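Local atomic coordinates of ABC transporter periplasmic peptide-binding protein (Pseudoalteromonas, PDB entry 4QFK), a protein that probably binds dipeptides or other short peptides in the periplasm and delivers them to an ABC transporter for uptake. Residues 283-288 / 517-522; 267-272 / 328-333. All coordinates share one frame; numbering follows the deposited sequence.

Contact 1: residues 283-288 / 517-522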
ATOM      1  N   ASN A 283      24.478   1.622  -7.582  1.00 27.36           N
ATOM      2  CA  ASN A 283      23.889   0.767  -6.549  1.00 25.37           C
ATOM      3  C   ASN A 283      22.534   0.172  -6.939  1.00 26.08           C
ATOM      4  O   ASN A 283      21.653   0.872  -7.454  1.00 21.91           O
ATOM      5  CB  ASN A 283      23.739   1.545  -5.258  1.00 21.63           C
ATOM      6  CG  ASN A 283      25.071   1.954  -4.684  1.00 31.48           C
ATOM      7  OD1 ASN A 283      26.046   1.213  -4.792  1.00 32.26           O
ATOM      8  ND2 ASN A 283      25.125   3.139  -4.070  1.00 24.07           N
ATOM      9  N   VAL A 284      22.374  -1.122  -6.698  1.00 20.68           N
ATOM     10  CA  VAL A 284      21.094  -1.769  -6.935  1.00 23.15           C
ATOM     11  C   VAL A 284      20.551  -2.269  -5.604  1.00 25.20           C
ATOM     12  O   VAL A 284      21.257  -2.915  -4.830  1.00 26.59           O
ATOM     13  CB  VAL A 284      21.202  -2.928  -7.948  1.00 23.84           C
ATOM     14  CG1 VAL A 284      19.858  -3.650  -8.103  1.00 24.71           C
ATOM     15  CG2 VAL A 284      21.685  -2.407  -9.293  1.00 26.30           C
ATOM     16  N   GLU A 285      19.296  -1.936  -5.335  1.00 26.43           N
ATOM     17  CA  GLU A 285      18.648  -2.288  -4.081  1.00 24.37           C
ATOM     18  C   GLU A 285      17.422  -3.179  -4.314  1.00 25.51           C
ATOM     19  O   GLU A 285      16.793  -3.144  -5.373  1.00 22.11           O
ATOM     20  CB  GLU A 285      18.258  -1.020  -3.327  1.00 22.82           C
ATOM     21  CG  GLU A 285      19.456  -0.259  -2.779  1.00 24.65           C
ATOM     22  CD  GLU A 285      19.141   1.188  -2.452  1.00 28.75           C
ATOM     23  OE1 GLU A 285      18.448   1.841  -3.254  1.00 28.47           O
ATOM     24  OE2 GLU A 285      19.591   1.684  -1.398  1.00 41.54           O
ATOM     25  N   ARG A 286      17.090  -3.981  -3.312  1.00 25.13           N
ATOM     26  CA  ARG A 286      15.955  -4.872  -3.422  1.00 26.80           C
ATOM     27  C   ARG A 286      15.348  -5.154  -2.051  1.00 27.79           C
ATOM     28  O   ARG A 286      16.056  -5.504  -1.107  1.00 34.04           O
ATOM     29  CB  ARG A 286      16.345  -6.137  -4.193  1.00 25.32           C
ATOM     30  CG  ARG A 286      15.866  -7.441  -3.612  1.00 36.81           C
ATOM     31  CD  ARG A 286      17.012  -8.125  -2.870  1.00 51.37           C
ATOM     32  NE  ARG A 286      16.775  -9.551  -2.678  1.00 46.22           N
ATOM     33  CZ  ARG A 286      16.958 -10.458  -3.625  1.00 45.22           C
ATOM     34  NH1 ARG A 286      17.380 -10.080  -4.822  1.00 52.44           N
ATOM     35  NH2 ARG A 286      16.718 -11.736  -3.380  1.00 55.27           N
ATOM     36  N   GLU A 287      14.033  -4.963  -1.951  1.00 23.59           N
ATOM     37  CA  GLU A 287      13.300  -5.122  -0.700  1.00 23.94           C
ATOM     38  C   GLU A 287      11.931  -5.728  -0.933  1.00 21.41           C
ATOM     39  O   GLU A 287      11.144  -5.227  -1.732  1.00 23.36           O
ATOM     40  CB  GLU A 287      13.142  -3.780   0.007  1.00 20.30           C
ATOM     41  CG  GLU A 287      14.201  -3.529   1.030  1.00 29.79           C
ATOM     42  CD  GLU A 287      14.066  -4.454   2.219  1.00 31.23           C
ATOM     43  OE1 GLU A 287      14.235  -5.691   2.062  1.00 32.88           O
ATOM     44  OE2 GLU A 287      13.768  -3.937   3.313  1.00 37.94           O
ATOM     45  N   THR A 288      11.637  -6.813  -0.235  1.00 23.11           N
ATOM     46  CA  THR A 288      10.337  -7.446  -0.385  1.00 21.58           C
ATOM     47  C   THR A 288       9.287  -6.469   0.140  1.00 22.14           C
ATOM     48  O   THR A 288       9.366  -6.016   1.285  1.00 22.39           O
ATOM     49  CB  THR A 288      10.285  -8.782   0.359  1.00 18.31           C
ATOM     50  OG1 THR A 288      10.173  -8.533   1.761  1.00 34.94           O
ATOM     51  CG2 THR A 288      11.565  -9.560   0.116  1.00 20.06           C
ATOM     52  N   GLU A 517      23.073   9.114  -1.486  1.00 24.29           N
ATOM     53  CA  GLU A 517      22.746   8.373  -0.273  1.00 28.38           C
ATOM     54  C   GLU A 517      21.521   9.007   0.353  1.00 24.17           C
ATOM     55  O   GLU A 517      21.012  10.010  -0.156  1.00 24.86           O
ATOM     56  CB  GLU A 517      23.919   8.401   0.714  1.00 26.84           C
ATOM     57  CG  GLU A 517      24.210   9.795   1.245  1.00 37.12           C
ATOM     58  CD  GLU A 517      25.527   9.882   2.000  1.00 52.80           C
ATOM     59  OE1 GLU A 517      26.466   9.120   1.663  1.00 44.08           O
ATOM     60  OE2 GLU A 517      25.616  10.721   2.927  1.00 51.81           O
ATOM     61  N   GLY A 518      21.059   8.430   1.457  1.00 19.09           N
ATOM     62  CA  GLY A 518      19.871   8.920   2.128  1.00 19.95           C
ATOM     63  C   GLY A 518      18.627   8.452   1.397  1.00 21.70           C
ATOM     64  O   GLY A 518      17.587   9.101   1.444  1.00 22.41           O
ATOM     65  N   ILE A 519      18.731   7.301   0.745  1.00 18.05           N
ATOM     66  CA  ILE A 519      17.760   6.917  -0.281  1.00 24.08           C
ATOM     67  C   ILE A 519      17.330   5.457  -0.156  1.00 22.92           C
ATOM     68  O   ILE A 519      16.666   4.906  -1.034  1.00 27.37           O
ATOM     69  CB  ILE A 519      18.321   7.286  -1.703  1.00 23.28           C
ATOM     70  CG1 ILE A 519      17.415   8.300  -2.364  1.00 20.81           C
ATOM     71  CG2 ILE A 519      18.618   6.082  -2.620  1.00 22.12           C
ATOM     72  CD1 ILE A 519      18.122   9.586  -2.596  1.00 23.32           C
ATOM     73  N   THR A 520      17.684   4.858   0.973  1.00 20.42           N
ATOM     74  CA  THR A 520      17.491   3.433   1.203  1.00 27.14           C
ATOM     75  C   THR A 520      16.054   2.981   0.958  1.00 24.66           C
ATOM     76  O   THR A 520      15.109   3.561   1.489  1.00 25.17           O
ATOM     77  CB  THR A 520      17.902   3.038   2.638  1.00 26.53           C
ATOM     78  OG1 THR A 520      19.220   3.535   2.915  1.00 24.94           O
ATOM     79  CG2 THR A 520      17.871   1.521   2.806  1.00 20.98           C
ATOM     80  N   LEU A 521      15.916   1.942   0.144  1.00 23.06           N
ATOM     81  CA  LEU A 521      14.623   1.359  -0.203  1.00 23.27           C
ATOM     82  C   LEU A 521      14.022   0.600   0.992  1.00 25.18           C
ATOM     83  O   LEU A 521      14.694  -0.213   1.629  1.00 21.51           O
ATOM     84  CB  LEU A 521      14.814   0.398  -1.373  1.00 16.86           C
ATOM     85  CG  LEU A 521      13.722   0.169  -2.402  1.00 24.41           C
ATOM     86  CD1 LEU A 521      13.881  -1.229  -2.988  1.00 18.83           C
ATOM     87  CD2 LEU A 521      12.375   0.331  -1.793  1.00 25.45           C
ATOM     88  N   GLY A 522      12.751   0.871   1.274  1.00 22.38           N
ATOM     89  CA  GLY A 522      12.040   0.206   2.344  1.00 22.66           C
ATOM     90  C   GLY A 522      11.008  -0.783   1.830  1.00 23.13           C
ATOM     91  O   GLY A 522      10.668  -0.777   0.639  1.00 21.58           O
TER
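Leu521 lies against Glu285 and Glu287 in a van der Waals contact, where the loop 517-522 runs over one face of strand 282-297. The two glutamates point toward the loop, as alternate residues of a strand do, and Leu521 points back at them. CB of Leu521 comes 4.2 Å from CB of Glu285. CD1 of Leu521 reaches the strand backbone, 3.9 Å from N of Glu287, and also meets CB of Glu287. The carboxylate of Glu285 lies beside the backbone of Thr520 and Leu521, with OE2 of Glu285 3.8 Å from CA of Thr520. CG of Glu285 stands anti to the carbonyl carbon (chi1 -70°), and the extended chain carries the carboxylate along the loop. The chain of Glu287 bends instead at chi2 (-69°). CG of Glu287 rests 3.4 Å from O of Leu521, and CB of Glu287 lies 3.9 Å from O of Gly522. Methylene groups thus meet carbonyl oxygens, and the two segments share no hydrogen bond. Strands 282-297 and 500-513 pair antiparallel in the ten-strand mixed sheet, and the loop after 500-513 folds back on them. Arg508 donates to O of Gly522, and the side chain of Leu521 touches Arg508.

Contact 2: residues 267-272 / 328-333; sequences HPSSAQ and YGNGLR
Gly329 and Asn330 meet Ser269 and Ser270 where the chain enters helix 270-274, whose first turn is weakly bonded. The chain 328-333 leaves helix 319-327 at Tyr328, the first residue to drop helical angles, with positive phi. Tyr328 brings only its backbone near, and its ring leads away from the serines. Gly329 follows, also with positive phi (93°). The carbonyl O of Gly329 lies 3.2 Å from CB of Ser270. A CB on Gly329 would be jammed against the carbonyl O of Tyr328 and would lie beside OG of Ser270, so glycine suits the site. Asn330 and Ser270 carry most of the contact. CG of Asn330 stands anti to the carbonyl carbon (chi1 -66°), and this swings the amide to the serine backbone. OD1 of Asn330 accepts a weak hydrogen bond from N of Ser270, at 3.3 Å with an N-H...O angle of 147°. OD1 of Asn330 also lies 3.1 Å from CB of Ser270. ND2 of Asn330 sits 3.2 Å from CA of Ser269 and equally close to CB of Ser269. An alanine in place of Asn330 would probably leave N of Ser270 without this acceptor and open a gap beside Ser269. Beyond Gly331, Leu332 touches Met507, and Arg333 forms a salt bridge with Glu320. Backbone bonds from Asn330 to Met507 and from Leu332 to His505 fasten the segment to strand 500-513. This is a surface contact between two loops, one of them just past the end of helix 319-327, in a periplasmic solute-binding protein fold.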
ATOM      1  N   HIS A 267      11.723   2.403  -9.550  1.00 34.31           N
ATOM      2  CA  HIS A 267      11.656   0.959  -9.723  1.00 40.39           C
ATOM      3  C   HIS A 267      12.259   0.608 -11.091  1.00 45.63           C
ATOM      4  O   HIS A 267      12.343   1.448 -12.012  1.00 42.21           O
ATOM      5  CB  HIS A 267      10.208   0.414  -9.667  1.00 44.64           C
ATOM      6  CG  HIS A 267       9.332   1.083  -8.650  1.00 51.90           C
ATOM      7  ND1 HIS A 267       9.299   0.702  -7.323  1.00 56.60           N
ATOM      8  CD2 HIS A 267       8.453   2.109  -8.765  1.00 47.71           C
ATOM      9  CE1 HIS A 267       8.447   1.470  -6.664  1.00 47.82           C
ATOM     10  NE2 HIS A 267       7.920   2.333  -7.517  1.00 46.91           N
ATOM     11  N   PRO A 268      12.771  -0.608 -11.193  1.00 31.69           N
ATOM     12  CA  PRO A 268      12.946  -1.391 -12.403  1.00 34.05           C
ATOM     13  C   PRO A 268      12.647  -2.835 -12.036  1.00 37.04           C
ATOM     14  O   PRO A 268      12.331  -3.092 -10.874  1.00 27.53           O
ATOM     15  CB  PRO A 268      14.438  -1.230 -12.673  1.00 34.44           C
ATOM     16  CG  PRO A 268      15.062  -0.962 -11.266  1.00 33.10           C
ATOM     17  CD  PRO A 268      13.911  -0.810 -10.293  1.00 35.98           C
ATOM     18  N   SER A 269      12.786  -3.756 -12.987  1.00 38.54           N
ATOM     19  CA  SER A 269      12.513  -5.171 -12.747  1.00 32.77           C
ATOM     20  C   SER A 269      13.803  -5.982 -12.629  1.00 31.50           C
ATOM     21  O   SER A 269      14.879  -5.519 -13.013  1.00 34.11           O
ATOM     22  CB  SER A 269      11.654  -5.726 -13.878  1.00 31.03           C
ATOM     23  OG  SER A 269      12.403  -5.744 -15.074  1.00 32.20           O
ATOM     24  N   SER A 270      13.687  -7.197 -12.099  1.00 32.01           N
ATOM     25  CA  SER A 270      14.848  -8.043 -11.813  1.00 30.97           C
ATOM     26  C   SER A 270      15.804  -8.222 -13.009  1.00 41.87           C
ATOM     27  O   SER A 270      17.020  -8.324 -12.827  1.00 40.26           O
ATOM     28  CB  SER A 270      14.389  -9.415 -11.306  1.00 32.88           C
ATOM     29  OG  SER A 270      15.492 -10.205 -10.893  1.00 35.60           O
ATOM     30  N   ALA A 271      15.249  -8.266 -14.219  1.00 42.07           N
ATOM     31  CA  ALA A 271      16.039  -8.487 -15.435  1.00 45.01           C
ATOM     32  C   ALA A 271      16.846  -7.248 -15.853  1.00 42.65           C
ATOM     33  O   ALA A 271      18.072  -7.308 -15.998  1.00 42.82           O
ATOM     34  CB  ALA A 271      15.136  -8.943 -16.571  1.00 43.89           C
ATOM     35  N   GLN A 272      16.145  -6.137 -16.045  1.00 34.52           N
ATOM     36  CA  GLN A 272      16.768  -4.840 -16.299  1.00 31.90           C
ATOM     37  C   GLN A 272      17.927  -4.469 -15.359  1.00 38.29           C
ATOM     38  O   GLN A 272      18.634  -3.485 -15.604  1.00 39.19           O
ATOM     39  CB  GLN A 272      15.707  -3.742 -16.226  1.00 27.69           C
ATOM     40  CG  GLN A 272      14.480  -4.034 -17.061  1.00 30.61           C
ATOM     41  CD  GLN A 272      13.342  -3.078 -16.778  1.00 35.23           C
ATOM     42  OE1 GLN A 272      12.375  -2.992 -17.547  1.00 38.98           O
ATOM     43  NE2 GLN A 272      13.444  -2.349 -15.667  1.00 29.27           N
ATOM     44  N   TYR A 328       8.809 -14.032 -12.894  1.00 21.82           N
ATOM     45  CA  TYR A 328      10.043 -13.855 -13.674  1.00 21.31           C
ATOM     46  C   TYR A 328      11.187 -13.257 -12.865  1.00 27.56           C
ATOM     47  O   TYR A 328      11.978 -12.469 -13.383  1.00 30.05           O
ATOM     48  CB  TYR A 328       9.786 -13.041 -14.956  1.00 20.54           C
ATOM     49  CG  TYR A 328       8.909 -13.792 -15.952  1.00 22.24           C
ATOM     50  CD1 TYR A 328       9.444 -14.765 -16.790  1.00 17.75           C
ATOM     51  CD2 TYR A 328       7.544 -13.550 -16.018  1.00 21.29           C
ATOM     52  CE1 TYR A 328       8.645 -15.458 -17.678  1.00 19.62           C
ATOM     53  CE2 TYR A 328       6.737 -14.239 -16.888  1.00 24.10           C
ATOM     54  CZ  TYR A 328       7.282 -15.199 -17.714  1.00 24.22           C
ATOM     55  OH  TYR A 328       6.452 -15.871 -18.589  1.00 20.23           O
ATOM     56  N   GLY A 329      11.264 -13.637 -11.594  1.00 24.73           N
ATOM     57  CA  GLY A 329      12.329 -13.182 -10.723  1.00 21.59           C
ATOM     58  C   GLY A 329      12.003 -11.930  -9.921  1.00 26.46           C
ATOM     59  O   GLY A 329      12.875 -11.388  -9.237  1.00 29.08           O
ATOM     60  N   ASN A 330      10.764 -11.455  -9.997  1.00 19.14           N
ATOM     61  CA  ASN A 330      10.389 -10.268  -9.229  1.00 23.82           C
ATOM     62  C   ASN A 330       9.570 -10.561  -7.968  1.00 23.34           C
ATOM     63  O   ASN A 330       9.035  -9.647  -7.334  1.00 20.24           O
ATOM     64  CB  ASN A 330       9.703  -9.231 -10.123  1.00 19.93           C
ATOM     65  CG  ASN A 330      10.647  -8.671 -11.151  1.00 30.51           C
ATOM     66  OD1 ASN A 330      11.337  -9.430 -11.824  1.00 33.56           O
ATOM     67  ND2 ASN A 330      10.740  -7.343 -11.237  1.00 31.43           N
ATOM     68  N   GLY A 331       9.492 -11.842  -7.617  1.00 19.81           N
ATOM     69  CA  GLY A 331       8.706 -12.284  -6.489  1.00 15.59           C
ATOM     70  C   GLY A 331       9.544 -13.101  -5.529  1.00 16.21           C
ATOM     71  O   GLY A 331      10.582 -13.638  -5.903  1.00 14.57           O
ATOM     72  N   LEU A 332       9.074 -13.185  -4.286  1.00 17.04           N
ATOM     73  CA  LEU A 332       9.727 -13.937  -3.225  1.00 16.06           C
ATOM     74  C   LEU A 332       8.734 -14.972  -2.696  1.00 18.53           C
ATOM     75  O   LEU A 332       7.655 -14.633  -2.192  1.00 15.37           O
ATOM     76  CB  LEU A 332      10.131 -12.981  -2.111  1.00 18.67           C
ATOM     77  CG  LEU A 332      11.200 -13.331  -1.078  1.00 25.92           C
ATOM     78  CD1 LEU A 332      10.638 -13.147   0.303  1.00 16.46           C
ATOM     79  CD2 LEU A 332      11.742 -14.722  -1.279  1.00 21.11           C
ATOM     80  N   ARG A 333       9.077 -16.239  -2.834  1.00 20.59           N
ATOM     81  CA  ARG A 333       8.148 -17.289  -2.444  1.00 22.59           C
ATOM     82  C   ARG A 333       7.660 -17.123  -1.005  1.00 19.66           C
ATOM     83  O   ARG A 333       8.446 -16.844  -0.112  1.00 23.31           O
ATOM     84  CB  ARG A 333       8.789 -18.652  -2.635  1.00 25.52           C
ATOM     85  CG  ARG A 333       7.815 -19.753  -2.377  1.00 25.35           C
ATOM     86  CD  ARG A 333       8.363 -21.099  -2.759  1.00 24.87           C
ATOM     87  NE  ARG A 333       7.389 -22.105  -2.354  1.00 36.22           N
ATOM     88  CZ  ARG A 333       7.374 -23.362  -2.781  1.00 39.62           C
ATOM     89  NH1 ARG A 333       8.300 -23.801  -3.642  1.00 31.84           N
ATOM     90  NH2 ARG A 333       6.420 -24.176  -2.341  1.00 37.18           N
TER

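How the contacts relate
Contacts 1 and 2 lie with their centres 14 Å apart, on the same side of the chain's centre. They touch directly where CG2 of Thr288 packs 3.7 Å from CD1 of Leu332. Strand 500-513 serves both: its Phe509 is touched by Arg286 of contact 1 and by Ser270 and Asn330 of contact 2. Along the chain the segments alternate, with 283-288 falling between the two segments of contact 2. Helix 270-274 is followed in the chain by strand 282-297, so the first segments of both contacts are near in sequence. The centres lie about 17 and 18 Å from the chain centre. This geometry alone assigns neither contact to the peptide site.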